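Local coordinates for protein esterase (uncultured bacterium pCosCE1, PDB 7ATL) that hydrolyses carboxylic esters and also shows promiscuous acyltransferase activity, as a family VIII carboxylesterase with a beta-lactamase-like fold, at residues E22-G27 / S369-L374; I39-S44 / M55-Q60. All coordinates share one frame; numbering follows the deposited sequence.

Both contacts belong to the beta-lactamase-like fold and lie at the side of the antiparallel sheet bounded by strand 37-44, centres about 16 Å apart. Contact 1 joins the loop between helix 3-21 and strand 27-34 to the start of the C-terminal helix 372-381, spanning 341 intervening residues. Contact 2 is local: strand 37-44 meets the loop after strand 53-54, and both its segments fall between those of contact 1 in sequence. The two meet directly where Met55 CE packs 3.4 Å from Gly27 C. Helix 3-21 touches side chains of both; it and the outermost strand 37-44 are thus packed together with the C-terminal helix on one side of the fold.

Contact 1: E22-G27 / S369-L374; sequences EGRIVG and SGRYPL
One face of the Tyr372 ring is covered by Ile25 CG1. Arg371 NH2 lies over one face of the Arg24 guanidinium, offset toward its rim, while the backbone N of Tyr372 sits at the Arg24 edge, near its plane; Glu22 OE1 lies at the edge of the Arg371 guanidinium, near its plane. These pairs join the loop that follows helix 3-21 to the region where helix 372-381 of the beta-lactamase-like fold begins: Gly23, the first residue past helix 3-21, closes it in a Schellman motif, and Tyr372 lies in the first turn of the C-terminal helix. Ile25 CG1 lies 4.0 Å from the ring centroid and 18° off the normal, which satisfies a CH-pi contact. With Tyr372 CG anti to the backbone N (chi1 -175°), the two side chains cross at about a right angle, and the tyrosine hydroxyl is hydrogen-bonded to Ser28 and Ser16.

The two arginines also cross at about a right angle, their guanidinium planes 55° apart. Arg24 NE and Arg371 NH2, both donors, are 3.3 Å apart, a proximity probably eased by nearby carboxylates. Glu366 forms a salt bridge with Arg24 NE and accepts a hydrogen bond from Tyr372 N. Glu22 OE1 is 4.0 Å from Arg371 NH2, beyond salt-bridge range. The same oxygen does bridge to Arg24 NH1 at 3.3 Å, which meets it from above the carboxylate plane.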
ATOM      1  N   GLU A  22     -10.064   7.713  23.083  1.00 48.47           N
ATOM      2  CA  GLU A  22      -9.736   6.358  23.598  1.00 52.86           C
ATOM      3  C   GLU A  22      -8.213   6.112  23.501  1.00 52.49           C
ATOM      4  O   GLU A  22      -7.781   5.032  23.953  1.00 51.14           O
ATOM      5  CB  GLU A  22     -10.578   5.308  22.864  1.00 53.34           C
ATOM      6  CG  GLU A  22     -12.059   5.370  23.211  1.00 54.15           C
ATOM      7  CD  GLU A  22     -12.920   4.238  22.671  1.00 57.94           C
ATOM      8  OE1 GLU A  22     -12.354   3.213  22.213  1.00 55.28           O
ATOM      9  OE2 GLU A  22     -14.160   4.384  22.698  1.00 62.26           O
ATOM     10  N   GLY A  23      -7.433   7.069  22.956  1.00 48.97           N
ATOM     11  CA  GLY A  23      -5.989   6.940  22.642  1.00 47.30           C
ATOM     12  C   GLY A  23      -5.682   5.747  21.730  1.00 46.52           C
ATOM     13  O   GLY A  23      -4.633   5.087  21.930  1.00 42.32           O
ATOM     14  N   ARG A  24      -6.573   5.446  20.776  1.00 42.77           N
ATOM     15  CA  ARG A  24      -6.404   4.358  19.774  1.00 40.44           C
ATOM     16  C   ARG A  24      -5.702   4.960  18.550  1.00 38.16           C
ATOM     17  O   ARG A  24      -4.869   4.282  17.955  1.00 39.27           O
ATOM     18  CB  ARG A  24      -7.758   3.738  19.412  1.00 40.44           C
ATOM     19  CG  ARG A  24      -8.179   2.549  20.266  1.00 41.26           C
ATOM     20  CD  ARG A  24      -9.695   2.361  20.238  1.00 44.69           C
ATOM     21  NE  ARG A  24     -10.226   2.231  18.883  1.00 47.47           N
ATOM     22  CZ  ARG A  24     -11.236   2.919  18.340  1.00 53.03           C
ATOM     23  NH1 ARG A  24     -11.928   3.821  19.018  1.00 54.16           N
ATOM     24  NH2 ARG A  24     -11.575   2.671  17.086  1.00 61.29           N
ATOM     25  N   ILE A  25      -6.028   6.209  18.230  1.00 38.15           N
ATOM     26  CA  ILE A  25      -5.488   7.010  17.096  1.00 40.62           C
ATOM     27  C   ILE A  25      -4.979   8.333  17.671  1.00 40.84           C
ATOM     28  O   ILE A  25      -5.637   8.891  18.567  1.00 46.81           O
ATOM     29  CB  ILE A  25      -6.591   7.235  16.039  1.00 41.74           C
ATOM     30  CG1 ILE A  25      -7.077   5.905  15.467  1.00 46.88           C
ATOM     31  CG2 ILE A  25      -6.149   8.180  14.928  1.00 41.18           C
ATOM     32  CD1 ILE A  25      -5.971   5.070  14.834  1.00 49.00           C
ATOM     33  N   VAL A  26      -3.859   8.815  17.157  1.00 39.69           N
ATOM     34  CA  VAL A  26      -3.235  10.099  17.561  1.00 40.98           C
ATOM     35  C   VAL A  26      -3.771  11.204  16.649  1.00 44.42           C
ATOM     36  O   VAL A  26      -4.150  12.300  17.175  1.00 53.14           O
ATOM     37  CB  VAL A  26      -1.706   9.959  17.500  1.00 41.40           C
ATOM     38  CG1 VAL A  26      -0.991  11.296  17.682  1.00 43.31           C
ATOM     39  CG2 VAL A  26      -1.238   8.927  18.518  1.00 41.37           C
ATOM     40  N   GLY A  27      -3.780  10.926  15.344  1.00 39.61           N
ATOM     41  CA  GLY A  27      -4.271  11.825  14.281  1.00 38.25           C
ATOM     42  C   GLY A  27      -4.617  11.060  13.010  1.00 35.60           C
ATOM     43  O   GLY A  27      -4.065   9.954  12.773  1.00 36.39           O
ATOM     44  N   SER A 369      -5.140  -2.355  10.885  1.00 31.13           N
ATOM     45  CA  SER A 369      -5.768  -3.644  11.279  1.00 33.82           C
ATOM     46  C   SER A 369      -6.641  -3.486  12.523  1.00 31.02           C
ATOM     47  O   SER A 369      -7.288  -4.458  12.874  1.00 28.92           O
ATOM     48  CB  SER A 369      -4.729  -4.702  11.508  1.00 34.67           C
ATOM     49  OG  SER A 369      -3.790  -4.277  12.484  1.00 33.42           O
ATOM     50  N   GLY A 370      -6.669  -2.320  13.159  1.00 32.04           N
ATOM     51  CA  GLY A 370      -7.483  -2.111  14.370  1.00 35.27           C
ATOM     52  C   GLY A 370      -8.964  -2.007  14.051  1.00 36.35           C
ATOM     53  O   GLY A 370      -9.364  -2.365  12.933  1.00 36.14           O
ATOM     54  N   ARG A 371      -9.749  -1.492  14.996  1.00 42.08           N
ATOM     55  CA  ARG A 371     -11.203  -1.244  14.810  1.00 46.88           C
ATOM     56  C   ARG A 371     -11.417  -0.012  13.906  1.00 42.31           C
ATOM     57  O   ARG A 371     -12.426   0.015  13.176  1.00 36.25           O
ATOM     58  CB  ARG A 371     -11.879  -1.170  16.186  1.00 54.45           C
ATOM     59  CG  ARG A 371     -12.076  -2.542  16.827  1.00 61.02           C
ATOM     60  CD  ARG A 371     -12.201  -2.534  18.345  1.00 71.59           C
ATOM     61  NE  ARG A 371     -13.436  -1.898  18.815  1.00 79.34           N
ATOM     62  CZ  ARG A 371     -13.534  -0.740  19.485  1.00 73.52           C
ATOM     63  NH1 ARG A 371     -14.729  -0.296  19.836  1.00 72.99           N
ATOM     64  NH2 ARG A 371     -12.464  -0.029  19.810  1.00 72.49           N
ATOM     65  N   TYR A 372     -10.479   0.942  13.893  1.00 38.49           N
ATOM     66  CA  TYR A 372     -10.668   2.281  13.276  1.00 36.03           C
ATOM     67  C   TYR A 372     -11.060   2.170  11.812  1.00 35.24           C
ATOM     68  O   TYR A 372     -12.048   2.773  11.418  1.00 37.63           O
ATOM     69  CB  TYR A 372      -9.418   3.149  13.387  1.00 34.26           C
ATOM     70  CG  TYR A 372      -9.601   4.559  12.891  1.00 33.53           C
ATOM     71  CD1 TYR A 372     -10.454   5.444  13.531  1.00 36.33           C
ATOM     72  CD2 TYR A 372      -8.904   5.029  11.795  1.00 34.75           C
ATOM     73  CE1 TYR A 372     -10.596   6.757  13.105  1.00 34.95           C
ATOM     74  CE2 TYR A 372      -9.024   6.341  11.366  1.00 34.34           C
ATOM     75  CZ  TYR A 372      -9.866   7.209  12.026  1.00 33.47           C
ATOM     76  OH  TYR A 372      -9.987   8.491  11.590  1.00 36.20           O
ATOM     77  N   PRO A 373     -10.287   1.476  10.944  1.00 37.32           N
ATOM     78  CA  PRO A 373     -10.624   1.409   9.522  1.00 38.19           C
ATOM     79  C   PRO A 373     -12.032   0.841   9.286  1.00 38.02           C
ATOM     80  O   PRO A 373     -12.692   1.330   8.387  1.00 34.12           O
ATOM     81  CB  PRO A 373      -9.547   0.499   8.903  1.00 37.34           C
ATOM     82  CG  PRO A 373      -8.902  -0.210  10.075  1.00 36.30           C
ATOM     83  CD  PRO A 373      -9.052   0.736  11.245  1.00 37.07           C
ATOM     84  N   LEU A 374     -12.458  -0.130  10.114  1.00 38.08           N
ATOM     85  CA  LEU A 374     -13.770  -0.821   9.977  1.00 37.05           C
ATOM     86  C   LEU A 374     -14.916   0.095  10.421  1.00 38.31           C
ATOM     87  O   LEU A 374     -15.983   0.085   9.749  1.00 38.33           O
ATOM     88  CB  LEU A 374     -13.762  -2.112  10.797  1.00 38.20           C
ATOM     89  CG  LEU A 374     -12.748  -3.177  10.365  1.00 39.93           C
ATOM     90  CD1 LEU A 374     -13.134  -4.551  10.920  1.00 37.18           C
ATOM     91  CD2 LEU A 374     -12.603  -3.211   8.843  1.00 40.35           C
TER

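Contact 2: I39-S44 / M55-Q60; sequences IYANAS and MVRETQ
Ala41 CB stands over one face of the Arg57 guanidinium, displaced toward its rim, with NH1 its nearest atom at 3.1 Å. Arg57 reaches this position on a chain extended from CG to NE, its CG anti to the backbone N (chi1 -171°), and a salt bridge from NH2 to Asp272 holds the far end. Ala43 also directs its methyl at the opposing segment, but there it meets mainly backbone: CB is 3.3 Å from Met55 O and 3.4 Å from Val56 C. Met55 starts toward the strand, with CB 3.3 Å from Ser44 O and CG 4.1 Å from Ala43 CB, then bends at chi2 and chi3, which carries its end away. Beyond Met55 the chain reverses in a type I turn from Val56 to Thr59, where Val56 O accepts from both N and OG1 of Thr59.

The touching parts run nearly antiparallel, 175° apart. A loop with a type I turn thus lies across the outermost strand of the beta-lactamase-like sheet, on the face carrying the Ala41 and Ala43 methyls. Tyr40 and Ser44 point to the opposite face, against helix 3-21, while strand 27-34 pairs alongside and Met55 packs on its Val29.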
ATOM      1  N   ILE A  39     -17.329  14.418  -0.754  1.00 30.52           N
ATOM      2  CA  ILE A  39     -18.512  14.655   0.124  1.00 30.74           C
ATOM      3  C   ILE A  39     -18.066  14.810   1.588  1.00 32.31           C
ATOM      4  O   ILE A  39     -18.839  15.358   2.366  1.00 35.88           O
ATOM      5  CB  ILE A  39     -19.568  13.543  -0.042  1.00 31.12           C
ATOM      6  CG1 ILE A  39     -19.050  12.183   0.434  1.00 31.45           C
ATOM      7  CG2 ILE A  39     -20.063  13.461  -1.477  1.00 32.71           C
ATOM      8  CD1 ILE A  39     -20.127  11.160   0.701  1.00 29.72           C
ATOM      9  N   TYR A  40     -16.877  14.350   1.973  1.00 34.69           N
ATOM     10  CA  TYR A  40     -16.338  14.503   3.352  1.00 36.27           C
ATOM     11  C   TYR A  40     -14.802  14.582   3.318  1.00 37.81           C
ATOM     12  O   TYR A  40     -14.171  13.739   2.656  1.00 33.11           O
ATOM     13  CB  TYR A  40     -16.810  13.346   4.236  1.00 34.35           C
ATOM     14  CG  TYR A  40     -16.253  13.357   5.636  1.00 35.58           C
ATOM     15  CD1 TYR A  40     -16.894  14.045   6.651  1.00 35.94           C
ATOM     16  CD2 TYR A  40     -15.078  12.688   5.960  1.00 38.62           C
ATOM     17  CE1 TYR A  40     -16.406  14.053   7.951  1.00 36.99           C
ATOM     18  CE2 TYR A  40     -14.562  12.695   7.254  1.00 37.97           C
ATOM     19  CZ  TYR A  40     -15.233  13.383   8.256  1.00 38.94           C
ATOM     20  OH  TYR A  40     -14.765  13.410   9.535  1.00 38.22           O
ATOM     21  N   ALA A  41     -14.226  15.560   4.032  1.00 37.50           N
ATOM     22  CA  ALA A  41     -12.765  15.777   4.182  1.00 35.62           C
ATOM     23  C   ALA A  41     -12.464  16.251   5.602  1.00 37.99           C
ATOM     24  O   ALA A  41     -12.951  17.323   5.951  1.00 37.96           O
ATOM     25  CB  ALA A  41     -12.279  16.808   3.194  1.00 33.12           C
ATOM     26  N   ASN A  42     -11.658  15.530   6.380  1.00 40.89           N
ATOM     27  CA  ASN A  42     -11.420  15.940   7.787  1.00 40.70           C
ATOM     28  C   ASN A  42     -10.059  15.479   8.309  1.00 38.24           C
ATOM     29  O   ASN A  42      -9.789  14.278   8.269  1.00 38.41           O
ATOM     30  CB  ASN A  42     -12.541  15.441   8.693  1.00 44.18           C
ATOM     31  CG  ASN A  42     -12.568  16.208   9.992  1.00 46.88           C
ATOM     32  OD1 ASN A  42     -12.344  17.419  10.004  1.00 49.27           O
ATOM     33  ND2 ASN A  42     -12.798  15.505  11.083  1.00 50.32           N
ATOM     34  N   ALA A  43      -9.276  16.425   8.838  1.00 37.14           N
ATOM     35  CA  ALA A  43      -8.064  16.196   9.660  1.00 34.77           C
ATOM     36  C   ALA A  43      -8.468  16.192  11.134  1.00 33.34           C
ATOM     37  O   ALA A  43      -9.109  17.148  11.533  1.00 34.26           O
ATOM     38  CB  ALA A  43      -7.066  17.287   9.377  1.00 33.22           C
ATOM     39  N   SER A  44      -8.120  15.166  11.910  1.00 34.03           N
ATOM     40  CA  SER A  44      -8.426  15.085  13.362  1.00 35.48           C
ATOM     41  C   SER A  44      -7.130  14.889  14.156  1.00 36.83           C
ATOM     42  O   SER A  44      -6.207  14.249  13.621  1.00 35.28           O
ATOM     43  CB  SER A  44      -9.372  13.943  13.652  1.00 41.40           C
ATOM     44  OG  SER A  44     -10.596  14.048  12.940  1.00 44.09           O
ATOM     45  N   MET A  55      -3.065  17.984  13.310  1.00 40.11           N
ATOM     46  CA  MET A  55      -3.180  17.315  11.989  1.00 37.26           C
ATOM     47  C   MET A  55      -3.977  18.246  11.070  1.00 33.98           C
ATOM     48  O   MET A  55      -5.006  18.767  11.530  1.00 35.72           O
ATOM     49  CB  MET A  55      -3.902  15.967  12.104  1.00 36.16           C
ATOM     50  CG  MET A  55      -3.866  15.141  10.800  1.00 36.92           C
ATOM     51  SD  MET A  55      -2.248  14.415  10.393  1.00 31.36           S
ATOM     52  CE  MET A  55      -2.308  13.008  11.504  1.00 27.80           C
ATOM     53  N   VAL A  56      -3.494  18.470   9.856  1.00 28.72           N
ATOM     54  CA  VAL A  56      -4.209  19.230   8.805  1.00 30.49           C
ATOM     55  C   VAL A  56      -4.367  18.314   7.574  1.00 36.11           C
ATOM     56  O   VAL A  56      -3.695  17.254   7.495  1.00 34.16           O
ATOM     57  CB  VAL A  56      -3.493  20.562   8.473  1.00 30.86           C
ATOM     58  CG1 VAL A  56      -3.364  21.472   9.694  1.00 30.14           C
ATOM     59  CG2 VAL A  56      -2.147  20.362   7.798  1.00 29.61           C
ATOM     60  N   ARG A  57      -5.235  18.715   6.637  1.00 37.69           N
ATOM     61  CA  ARG A  57      -5.616  17.925   5.445  1.00 36.74           C
ATOM     62  C   ARG A  57      -4.375  17.665   4.586  1.00 36.67           C
ATOM     63  O   ARG A  57      -4.259  16.548   4.038  1.00 33.06           O
ATOM     64  CB  ARG A  57      -6.696  18.682   4.672  1.00 40.31           C
ATOM     65  CG  ARG A  57      -7.328  17.871   3.550  1.00 42.24           C
ATOM     66  CD  ARG A  57      -8.258  18.716   2.712  1.00 40.95           C
ATOM     67  NE  ARG A  57      -8.681  18.017   1.510  1.00 38.56           N
ATOM     68  CZ  ARG A  57      -9.872  18.144   0.937  1.00 38.29           C
ATOM     69  NH1 ARG A  57     -10.796  18.936   1.461  1.00 39.31           N
ATOM     70  NH2 ARG A  57     -10.157  17.454  -0.152  1.00 35.30           N
ATOM     71  N   GLU A  58      -3.475  18.652   4.505  1.00 37.15           N
ATOM     72  CA  GLU A  58      -2.237  18.631   3.667  1.00 35.86           C
ATOM     73  C   GLU A  58      -1.105  17.852   4.364  1.00 32.14           C
ATOM     74  O   GLU A  58      -0.056  17.669   3.718  1.00 27.42           O
ATOM     75  CB  GLU A  58      -1.717  20.044   3.364  1.00 38.47           C
ATOM     76  CG  GLU A  58      -2.757  20.986   2.773  1.00 44.68           C
ATOM     77  CD  GLU A  58      -3.719  21.621   3.770  1.00 45.31           C
ATOM     78  OE1 GLU A  58      -3.279  21.927   4.900  1.00 43.34           O
ATOM     79  OE2 GLU A  58      -4.906  21.789   3.413  1.00 46.97           O
ATOM     80  N   THR A  59      -1.278  17.395   5.610  1.00 29.80           N
ATOM     81  CA  THR A  59      -0.214  16.636   6.317  1.00 31.89           C
ATOM     82  C   THR A  59       0.213  15.429   5.470  1.00 32.46           C
ATOM     83  O   THR A  59      -0.651  14.624   5.050  1.00 32.92           O
ATOM     84  CB  THR A  59      -0.636  16.164   7.712  1.00 32.92           C
ATOM     85  OG1 THR A  59      -1.023  17.306   8.469  1.00 32.78           O
ATOM     86  CG2 THR A  59       0.483  15.434   8.421  1.00 32.92           C
ATOM     87  N   GLN A  60       1.514  15.303   5.239  1.00 32.25           N
ATOM     88  CA  GLN A  60       2.108  14.180   4.475  1.00 32.56           C
ATOM     89  C   GLN A  60       2.319  12.991   5.421  1.00 30.53           C
ATOM     90  O   GLN A  60       2.597  13.198   6.639  1.00 28.28           O
ATOM     91  CB  GLN A  60       3.416  14.617   3.822  1.00 32.64           C
ATOM     92  CG  GLN A  60       3.711  13.866   2.541  1.00 32.59           C
ATOM     93  CD  GLN A  60       5.143  14.013   2.078  1.00 34.28           C
ATOM     94  OE1 GLN A  60       6.073  14.162   2.880  1.00 33.34           O
ATOM     95  NE2 GLN A  60       5.331  13.920   0.766  1.00 33.57           N
TER